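PDB 2FBO: variable region-containing chitin-binding protein 3 from Branchiostoma floridae, which is a secreted immune-type receptor that probably binds chitin through a separate domain, this chain being its two tandem immunoglobulin V-type domains. Local coordinates for residues G103-Q108 and V125-T130; F118-K123 and R227-L232; A166-Y171 and G211-V216. All coordinates share one frame; numbering follows the deposited sequence.

In the fold
Three contacts sample the two V-type domains and the interface between them. Contact 1 pairs neighbouring strands within the first domain, contact 3 joins the facing sheets of the second, and contact 2 bridges the domains. Strand 120-129 supplies a segment to both contact 1 and contact 2, whose centres lie about 17 Å apart. Here Cys107 N stands 2.9 Å from Lys123 O, probably a hydrogen bond. Contacts 2 and 3, with centres about 14 Å apart, adjoin through the neighbouring strands 226-233 and 167-175, where Trp229 N is 2.8 Å from Tyr171 O. Contacts 1 and 3 do not touch: their nearest atoms remain about 9 Å apart.

Contact 1: residues G103-Q108 and V125-T130; sequences GRYWCQ and VVLKVT
Gly103, Arg104 and Tyr105 pair with Leu127, Val126 and Val125 in the antiparallel F-G hairpin of the first immunoglobulin V-type domain. Two hydrogen-bonded pairs flank a non-hydrogen-bonded one. Gly103 N gives to Leu127 O at 3.1 Å and receives Leu127 N at its own carbonyl; Tyr105 and Val125 exchange bonds in the same way, with Val125 N 2.8 Å from Tyr105 O. Between them, Val126 CA sends a C-H toward Gly103 O.

Tyr105 and Leu127 lie on one face of the sheet. The tyrosine CG stands beside the backbone N (chi1 -69°), which sets the CD1-CE1 side of the ring against the leucine: CE1 is 3.6 Å from Leu127 CB and as near to CD1 of that side chain, while CB of Tyr105 sits by the Val125 carbonyl. The leucine approaches obliquely. Beyond it the phenol OH bonds to Asp101 O, four residues earlier in the D-x-G-x-Y-x-C sequence; this hydroxyl-to-backbone bond is the tyrosine corner familiar in immunoglobulin domains. A phenylalanine here would probably leave the Asp101 carbonyl without its phenolic partner and weaken the corner.

Arg104 and Val126 occupy the other face. The arginine chain is extended until it bends at chi3 (-69°), and its guanidinium NH2 bonds to Leu239 O and Val138 O in the second domain, while NH1 reaches Ser124 OG. One guanidinium face carries Val126 CG2, 3.5 Å above the plane and displaced toward the rim, 3.7 Å from NH1.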
loop_
_atom_site.group_PDB
_atom_site.type_symbol
_atom_site.label_atom_id
_atom_site.label_comp_id
_atom_site.label_asym_id
_atom_site.label_seq_id
_atom_site.Cartn_x
_atom_site.Cartn_y
_atom_site.Cartn_z
ATOM N N GLY A 103 -3.348 0.135 -15.587
ATOM C CA GLY A 103 -2.362 0.746 -14.714
ATOM C C GLY A 103 -2.322 0.104 -13.345
ATOM O O GLY A 103 -2.798 -1.014 -13.162
ATOM N N ARG A 104 -1.760 0.820 -12.377
ATOM C CA ARG A 104 -1.636 0.301 -11.025
ATOM C C ARG A 104 -2.609 0.982 -10.062
ATOM O O ARG A 104 -2.625 2.209 -9.942
ATOM C CB ARG A 104 -0.187 0.474 -10.554
ATOM C CG ARG A 104 0.139 -0.239 -9.253
ATOM C CD ARG A 104 1.627 -0.168 -8.953
ATOM N NE ARG A 104 2.425 -0.961 -9.891
ATOM C CZ ARG A 104 2.596 -2.279 -9.807
ATOM N NH1 ARG A 104 2.030 -2.972 -8.832
ATOM N NH2 ARG A 104 3.353 -2.907 -10.693
ATOM N N TYR A 105 -3.414 0.170 -9.382
ATOM C CA TYR A 105 -4.416 0.662 -8.444
ATOM C C TYR A 105 -4.103 0.276 -7.006
ATOM O O TYR A 105 -3.774 -0.873 -6.713
ATOM C CB TYR A 105 -5.803 0.121 -8.814
ATOM C CG TYR A 105 -6.358 0.688 -10.094
ATOM C CD1 TYR A 105 -5.834 0.322 -11.331
ATOM C CD2 TYR A 105 -7.397 1.621 -10.065
ATOM C CE1 TYR A 105 -6.328 0.873 -12.515
ATOM C CE2 TYR A 105 -7.896 2.176 -11.236
ATOM C CZ TYR A 105 -7.362 1.802 -12.455
ATOM O OH TYR A 105 -7.856 2.356 -13.599
ATOM N N TRP A 106 -4.237 1.241 -6.108
ATOM C CA TRP A 106 -3.967 1.012 -4.699
ATOM C C TRP A 106 -5.211 0.938 -3.830
ATOM O O TRP A 106 -6.077 1.808 -3.892
ATOM C CB TRP A 106 -3.068 2.128 -4.144
ATOM C CG TRP A 106 -1.743 2.190 -4.800
ATOM C CD1 TRP A 106 -1.425 2.846 -5.950
ATOM C CD2 TRP A 106 -0.566 1.479 -4.401
ATOM N NE1 TRP A 106 -0.115 2.582 -6.299
ATOM C CE2 TRP A 106 0.431 1.743 -5.367
ATOM C CE3 TRP A 106 -0.263 0.636 -3.325
ATOM C CZ2 TRP A 106 1.718 1.195 -5.286
ATOM C CZ3 TRP A 106 1.024 0.087 -3.243
ATOM C CH2 TRP A 106 1.993 0.372 -4.223
ATOM N N CYS A 107 -5.301 -0.115 -3.029
ATOM C CA CYS A 107 -6.396 -0.234 -2.083
ATOM C C CYS A 107 -5.791 0.218 -0.771
ATOM O O CYS A 107 -4.957 -0.483 -0.193
ATOM C CB CYS A 107 -6.878 -1.664 -1.929
ATOM S SG CYS A 107 -8.260 -1.801 -0.746
ATOM N N GLN A 108 -6.178 1.402 -0.317
ATOM C CA GLN A 108 -5.666 1.934 0.937
ATOM C C GLN A 108 -6.798 2.031 1.944
ATOM O O GLN A 108 -7.894 2.501 1.625
ATOM C CB GLN A 108 -5.059 3.325 0.729
ATOM C CG GLN A 108 -4.675 4.048 2.023
ATOM C CD GLN A 108 -4.244 5.485 1.781
ATOM O OE1 GLN A 108 -3.151 5.743 1.275
ATOM N NE2 GLN A 108 -5.114 6.434 2.132
ATOM N N VAL A 125 -2.864 -3.444 -7.081
ATOM C CA VAL A 125 -3.350 -4.478 -7.986
ATOM C C VAL A 125 -3.236 -3.884 -9.381
ATOM O O VAL A 125 -3.630 -2.737 -9.605
ATOM C CB VAL A 125 -4.827 -4.836 -7.701
ATOM C CG1 VAL A 125 -5.284 -5.936 -8.642
ATOM C CG2 VAL A 125 -4.985 -5.279 -6.255
ATOM N N VAL A 126 -2.668 -4.640 -10.314
ATOM C CA VAL A 126 -2.527 -4.139 -11.673
ATOM C C VAL A 126 -3.770 -4.473 -12.481
ATOM O O VAL A 126 -4.239 -5.618 -12.474
ATOM C CB VAL A 126 -1.285 -4.740 -12.371
ATOM C CG1 VAL A 126 -1.265 -4.360 -13.841
ATOM C CG2 VAL A 126 -0.021 -4.229 -11.688
ATOM N N LEU A 127 -4.316 -3.458 -13.145
ATOM C CA LEU A 127 -5.492 -3.626 -13.986
ATOM C C LEU A 127 -4.953 -3.697 -15.408
ATOM O O LEU A 127 -4.419 -2.721 -15.936
ATOM C CB LEU A 127 -6.450 -2.432 -13.833
ATOM C CG LEU A 127 -7.859 -2.555 -14.440
ATOM C CD1 LEU A 127 -8.743 -1.429 -13.903
ATOM C CD2 LEU A 127 -7.798 -2.497 -15.952
ATOM N N LYS A 128 -5.083 -4.871 -16.012
ATOM C CA LYS A 128 -4.598 -5.107 -17.366
ATOM C C LYS A 128 -5.750 -5.120 -18.358
ATOM O O LYS A 128 -6.661 -5.935 -18.245
ATOM C CB LYS A 128 -3.874 -6.455 -17.421
ATOM C CG LYS A 128 -2.426 -6.385 -17.874
ATOM C CD LYS A 128 -1.759 -7.751 -17.773
ATOM C CE LYS A 128 -2.485 -8.805 -18.604
ATOM N NZ LYS A 128 -2.336 -8.581 -20.072
ATOM N N VAL A 129 -5.712 -4.209 -19.317
ATOM C CA VAL A 129 -6.754 -4.153 -20.331
ATOM C C VAL A 129 -6.236 -4.962 -21.505
ATOM O O VAL A 129 -5.267 -4.577 -22.155
ATOM C CB VAL A 129 -7.033 -2.715 -20.784
ATOM C CG1 VAL A 129 -8.039 -2.719 -21.932
ATOM C CG2 VAL A 129 -7.586 -1.902 -19.605
ATOM N N THR A 130 -6.885 -6.092 -21.751
ATOM C CA THR A 130 -6.498 -6.996 -22.830
ATOM C C THR A 130 -6.064 -6.260 -24.092
ATOM O O THR A 130 -6.807 -5.445 -24.636
ATOM C CB THR A 130 -7.654 -7.952 -23.183
ATOM O OG1 THR A 130 -8.058 -8.667 -22.008
ATOM C CG2 THR A 130 -7.214 -8.958 -24.245
#

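Contact 2: residues F118-K123 and R227-L232; sequences FGLDAK and RVWCEL
Strand 120-123, which brings Leu120, Asp121 and Ala122 to Arg227 and Trp229, runs nearly parallel to strand 227-232 (16° between directions, axes 9.7 Å apart at closest), a spacing bridged by side chains where the two V-type domains pack together.

Arg227 reaches across extended, then bends at chi3 (-61°). Its NH1 donates to Phe118 O at 3.1 Å; the oxygen lies in the guanidinium plane, but the donor sits 59° out of the carbonyl plane. Leu120 O lies over a guanidinium face, 2.8 Å from NE, too poorly angled for a hydrogen bond. Asp121 OD1 is 3.8 Å from NH2, a long salt bridge of charges alone. Ser245 OG bonds to both OD1 and NH2, and Met3 O takes a further bond from NH1.

Trp229 presents its benzo edge: Ala122 O meets CZ3 near the ring plane at 3.5 Å, and Leu120 CD2 meets CZ2 at 4.2 Å. Its NE1 is held by Gly173 O.

With Lys123 NZ 3.6 Å from OD2 in a second long bridge, the buried Asp121 carboxylate lies near two cations that would probably favour its ionised form, and its negative charge would in turn partly offset theirs.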
loop_
_atom_site.group_PDB
_atom_site.type_symbol
_atom_site.label_atom_id
_atom_site.label_comp_id
_atom_site.label_asym_id
_atom_site.label_seq_id
_atom_site.Cartn_x
_atom_site.Cartn_y
_atom_site.Cartn_z
ATOM N N PHE A 118 0.584 3.071 12.173
ATOM C CA PHE A 118 0.002 1.768 12.482
ATOM C C PHE A 118 -1.428 1.621 11.978
ATOM O O PHE A 118 -1.913 0.506 11.802
ATOM C CB PHE A 118 -0.002 1.507 13.992
ATOM C CG PHE A 118 1.369 1.357 14.591
ATOM C CD1 PHE A 118 2.066 2.466 15.056
ATOM C CD2 PHE A 118 1.960 0.102 14.690
ATOM C CE1 PHE A 118 3.341 2.329 15.614
ATOM C CE2 PHE A 118 3.237 -0.047 15.245
ATOM C CZ PHE A 118 3.924 1.068 15.707
ATOM N N GLY A 119 -2.102 2.744 11.755
ATOM C CA GLY A 119 -3.488 2.696 11.313
ATOM C C GLY A 119 -3.761 2.700 9.817
ATOM O O GLY A 119 -4.924 2.719 9.404
ATOM N N LEU A 120 -2.712 2.682 9.001
ATOM C CA LEU A 120 -2.892 2.677 7.551
ATOM C C LEU A 120 -2.058 1.613 6.849
ATOM O O LEU A 120 -0.907 1.359 7.215
ATOM C CB LEU A 120 -2.538 4.049 6.957
ATOM C CG LEU A 120 -2.594 4.244 5.424
ATOM C CD1 LEU A 120 -2.675 5.730 5.104
ATOM C CD2 LEU A 120 -1.376 3.620 4.739
ATOM N N ASP A 121 -2.661 0.974 5.853
ATOM C CA ASP A 121 -1.948 0.005 5.037
ATOM C C ASP A 121 -2.503 0.124 3.628
ATOM O O ASP A 121 -3.597 0.663 3.419
ATOM C CB ASP A 121 -2.102 -1.426 5.552
ATOM C CG ASP A 121 -1.056 -2.368 4.951
ATOM O OD1 ASP A 121 -0.036 -1.866 4.435
ATOM O OD2 ASP A 121 -1.235 -3.598 4.995
ATOM N N ALA A 122 -1.734 -0.349 2.658
ATOM C CA ALA A 122 -2.147 -0.282 1.268
ATOM C C ALA A 122 -1.363 -1.283 0.443
ATOM O O ALA A 122 -0.205 -1.578 0.735
ATOM C CB ALA A 122 -1.925 1.126 0.728
ATOM N N LYS A 123 -2.018 -1.830 -0.570
ATOM C CA LYS A 123 -1.395 -2.775 -1.483
ATOM C C LYS A 123 -1.949 -2.455 -2.855
ATOM O O LYS A 123 -3.049 -1.896 -2.961
ATOM C CB LYS A 123 -1.719 -4.214 -1.080
ATOM C CG LYS A 123 -0.794 -4.738 0.014
ATOM C CD LYS A 123 -1.046 -6.197 0.317
ATOM C CE LYS A 123 -0.006 -6.752 1.286
ATOM N NZ LYS A 123 0.044 -6.002 2.574
ATOM N N ARG A 227 5.891 1.081 11.103
ATOM C CA ARG A 227 5.660 0.414 9.834
ATOM C C ARG A 227 6.766 0.783 8.860
ATOM O O ARG A 227 7.174 1.942 8.770
ATOM C CB ARG A 227 4.294 0.818 9.264
ATOM C CG ARG A 227 3.886 0.057 8.011
ATOM C CD ARG A 227 2.538 0.552 7.480
ATOM N NE ARG A 227 1.455 0.370 8.444
ATOM C CZ ARG A 227 0.831 -0.781 8.674
ATOM N NH1 ARG A 227 -0.143 -0.835 9.573
ATOM N NH2 ARG A 227 1.163 -1.873 8.001
ATOM N N VAL A 228 7.273 -0.213 8.150
ATOM C CA VAL A 228 8.318 0.023 7.168
ATOM C C VAL A 228 7.805 -0.470 5.827
ATOM O O VAL A 228 6.952 -1.362 5.768
ATOM C CB VAL A 228 9.610 -0.741 7.521
ATOM C CG1 VAL A 228 10.193 -0.198 8.820
ATOM C CG2 VAL A 228 9.312 -2.225 7.645
ATOM N N TRP A 229 8.316 0.113 4.752
ATOM C CA TRP A 229 7.881 -0.289 3.425
ATOM C C TRP A 229 9.054 -0.610 2.529
ATOM O O TRP A 229 10.092 0.043 2.606
ATOM C CB TRP A 229 7.093 0.832 2.743
ATOM C CG TRP A 229 5.866 1.280 3.454
ATOM C CD1 TRP A 229 5.799 2.014 4.604
ATOM C CD2 TRP A 229 4.518 1.050 3.041
ATOM N NE1 TRP A 229 4.486 2.260 4.931
ATOM C CE2 TRP A 229 3.678 1.677 3.990
ATOM C CE3 TRP A 229 3.936 0.376 1.960
ATOM C CZ2 TRP A 229 2.284 1.653 3.888
ATOM C CZ3 TRP A 229 2.545 0.353 1.857
ATOM C CH2 TRP A 229 1.737 0.987 2.816
ATOM N N CYS A 230 8.881 -1.613 1.678
ATOM C CA CYS A 230 9.911 -1.942 0.706
ATOM C C CYS A 230 9.325 -1.629 -0.653
ATOM O O CYS A 230 8.293 -2.190 -1.033
ATOM C CB CYS A 230 10.305 -3.419 0.718
ATOM S SG CYS A 230 11.525 -3.750 -0.604
ATOM N N GLU A 231 9.971 -0.721 -1.372
ATOM C CA GLU A 231 9.528 -0.352 -2.705
ATOM C C GLU A 231 10.591 -0.726 -3.724
ATOM O O GLU A 231 11.778 -0.455 -3.521
ATOM C CB GLU A 231 9.278 1.152 -2.814
ATOM C CG GLU A 231 9.074 1.600 -4.259
ATOM C CD GLU A 231 9.029 3.100 -4.422
ATOM O OE1 GLU A 231 10.028 3.769 -4.074
ATOM O OE2 GLU A 231 7.996 3.612 -4.906
ATOM N N LEU A 232 10.153 -1.353 -4.809
ATOM C CA LEU A 232 11.041 -1.734 -5.895
ATOM C C LEU A 232 10.556 -0.978 -7.124
ATOM O O LEU A 232 9.359 -0.976 -7.419
ATOM C CB LEU A 232 10.972 -3.239 -6.148
ATOM C CG LEU A 232 11.330 -4.150 -4.972
ATOM C CD1 LEU A 232 11.250 -5.602 -5.414
ATOM C CD2 LEU A 232 12.734 -3.823 -4.475
#

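Contact 3: residues A166-Y171 and G211-V216; sequences ANVTWY and GARNLV
Trp170, Leu215 and Val168 carry this contact, in which strand 167-171 of one sheet meets segment 211-216, leading into strand 214-217 of the facing sheet, inside the second V-type domain. Trp170 occupies the place of the core tryptophan of immunoglobulin folds and touches both Cys158 and Cys230 of the disulfide between the sheets.

The indole is gripped in two ways. At its edge, NE1 donates to Arg213 O at 3.0 Å with an N-H...O angle of 152°; the oxygen lies close to the ring plane, and the bond runs nearly along the C=O axis. Over one face sits Leu215 CB, 3.7 Å from the centroid of the five-membered ring and 16° off its normal, a CH-pi contact. The leucine's first torsion (chi1 -179°) carries its side chain along the ring, antiparallel to the indole, and the CD2 branch then reaches Trp170 CG at 3.8 Å.

Val168 packs on the turn before the strand. Its CG2 branch comes 3.4 Å from Ala212 O and 3.9 Å from Arg213 CG, the arginine chain crossing it at about a right angle before NE bonds to Cys158 O.

One polar bond in the ring plane and one apolar contact over the face help to hold the indole's orientation, while its buried N-H is satisfied by the backbone carbonyl of Arg213, in the turn that leads into strand 214-217.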
loop_
_atom_site.group_PDB
_atom_site.type_symbol
_atom_site.label_atom_id
_atom_site.label_comp_id
_atom_site.label_asym_id
_atom_site.label_seq_id
_atom_site.Cartn_x
_atom_site.Cartn_y
_atom_site.Cartn_z
ATOM N N ALA A 166 15.964 -4.044 -10.039
ATOM C CA ALA A 166 15.116 -2.941 -9.599
ATOM C C ALA A 166 15.814 -2.067 -8.565
ATOM O O ALA A 166 16.614 -2.551 -7.766
ATOM C CB ALA A 166 13.823 -3.486 -9.009
ATOM N N ASN A 167 15.518 -0.771 -8.596
ATOM C CA ASN A 167 16.069 0.149 -7.615
ATOM C C ASN A 167 15.287 -0.233 -6.362
ATOM O O ASN A 167 14.105 -0.585 -6.456
ATOM C CB ASN A 167 15.756 1.596 -7.998
ATOM C CG ASN A 167 16.503 2.601 -7.144
ATOM O OD1 ASN A 167 17.649 2.946 -7.433
ATOM N ND2 ASN A 167 15.862 3.068 -6.076
ATOM N N VAL A 168 15.932 -0.180 -5.199
ATOM C CA VAL A 168 15.267 -0.540 -3.949
ATOM C C VAL A 168 15.257 0.619 -2.964
ATOM O O VAL A 168 16.301 1.217 -2.687
ATOM C CB VAL A 168 15.968 -1.734 -3.259
ATOM C CG1 VAL A 168 15.179 -2.161 -2.029
ATOM C CG2 VAL A 168 16.113 -2.888 -4.235
ATOM N N THR A 169 14.076 0.941 -2.443
ATOM C CA THR A 169 13.951 2.019 -1.473
ATOM C C THR A 169 13.037 1.595 -0.336
ATOM O O THR A 169 11.912 1.151 -0.570
ATOM C CB THR A 169 13.349 3.289 -2.092
ATOM O OG1 THR A 169 14.101 3.674 -3.246
ATOM C CG2 THR A 169 13.370 4.430 -1.076
ATOM N N TRP A 170 13.528 1.714 0.893
ATOM C CA TRP A 170 12.726 1.372 2.062
ATOM C C TRP A 170 12.267 2.682 2.683
ATOM O O TRP A 170 13.008 3.676 2.672
ATOM C CB TRP A 170 13.531 0.576 3.094
ATOM C CG TRP A 170 13.854 -0.829 2.676
ATOM C CD1 TRP A 170 14.833 -1.226 1.808
ATOM C CD2 TRP A 170 13.203 -2.025 3.121
ATOM N NE1 TRP A 170 14.834 -2.600 1.690
ATOM C CE2 TRP A 170 13.842 -3.113 2.485
ATOM C CE3 TRP A 170 12.139 -2.283 3.996
ATOM C CZ2 TRP A 170 13.455 -4.439 2.697
ATOM C CZ3 TRP A 170 11.754 -3.606 4.206
ATOM C CH2 TRP A 170 12.413 -4.664 3.558
ATOM N N TYR A 171 11.040 2.686 3.203
ATOM C CA TYR A 171 10.477 3.875 3.835
ATOM C C TYR A 171 9.906 3.502 5.194
ATOM O O TYR A 171 9.767 2.324 5.524
ATOM C CB TYR A 171 9.313 4.461 3.015
ATOM C CG TYR A 171 9.601 4.839 1.582
ATOM C CD1 TYR A 171 9.615 3.877 0.571
ATOM C CD2 TYR A 171 9.821 6.168 1.229
ATOM C CE1 TYR A 171 9.840 4.235 -0.755
ATOM C CE2 TYR A 171 10.045 6.535 -0.091
ATOM C CZ TYR A 171 10.051 5.566 -1.077
ATOM O OH TYR A 171 10.253 5.936 -2.384
ATOM N N GLY A 211 22.128 -8.699 0.263
ATOM C CA GLY A 211 21.705 -9.150 -1.046
ATOM C C GLY A 211 21.221 -7.950 -1.842
ATOM O O GLY A 211 21.674 -6.825 -1.625
ATOM N N ALA A 212 20.286 -8.174 -2.752
ATOM C CA ALA A 212 19.787 -7.091 -3.583
ATOM C C ALA A 212 18.712 -6.218 -2.948
ATOM O O ALA A 212 18.604 -5.037 -3.280
ATOM C CB ALA A 212 19.269 -7.654 -4.899
ATOM N N ARG A 213 17.937 -6.780 -2.023
ATOM C CA ARG A 213 16.835 -6.022 -1.424
ATOM C C ARG A 213 16.738 -5.937 0.091
ATOM O O ARG A 213 16.456 -4.872 0.637
ATOM C CB ARG A 213 15.510 -6.583 -1.932
ATOM C CG ARG A 213 15.386 -6.640 -3.442
ATOM C CD ARG A 213 14.049 -7.246 -3.829
ATOM N NE ARG A 213 13.903 -8.613 -3.339
ATOM C CZ ARG A 213 14.548 -9.661 -3.842
ATOM N NH1 ARG A 213 15.388 -9.503 -4.860
ATOM N NH2 ARG A 213 14.352 -10.866 -3.326
ATOM N N ASN A 214 16.950 -7.060 0.767
ATOM C CA ASN A 214 16.821 -7.107 2.217
ATOM C C ASN A 214 17.572 -6.030 2.989
ATOM O O ASN A 214 18.725 -5.712 2.691
ATOM C CB ASN A 214 17.198 -8.501 2.720
ATOM C CG ASN A 214 16.440 -9.596 1.994
ATOM O OD1 ASN A 214 15.399 -9.341 1.393
ATOM N ND2 ASN A 214 16.958 -10.821 2.049
ATOM N N LEU A 215 16.881 -5.458 3.973
ATOM C CA LEU A 215 17.438 -4.414 4.815
ATOM C C LEU A 215 17.729 -5.006 6.183
ATOM O O LEU A 215 16.843 -5.565 6.834
ATOM C CB LEU A 215 16.456 -3.248 4.964
ATOM C CG LEU A 215 16.957 -2.069 5.813
ATOM C CD1 LEU A 215 18.224 -1.497 5.199
ATOM C CD2 LEU A 215 15.879 -0.992 5.908
ATOM N N VAL A 216 18.980 -4.891 6.610
ATOM C CA VAL A 216 19.379 -5.421 7.904
ATOM C C VAL A 216 19.542 -4.276 8.891
ATOM O O VAL A 216 20.306 -3.339 8.650
ATOM C CB VAL A 216 20.712 -6.192 7.805
ATOM C CG1 VAL A 216 21.059 -6.805 9.157
ATOM C CG2 VAL A 216 20.608 -7.270 6.735
#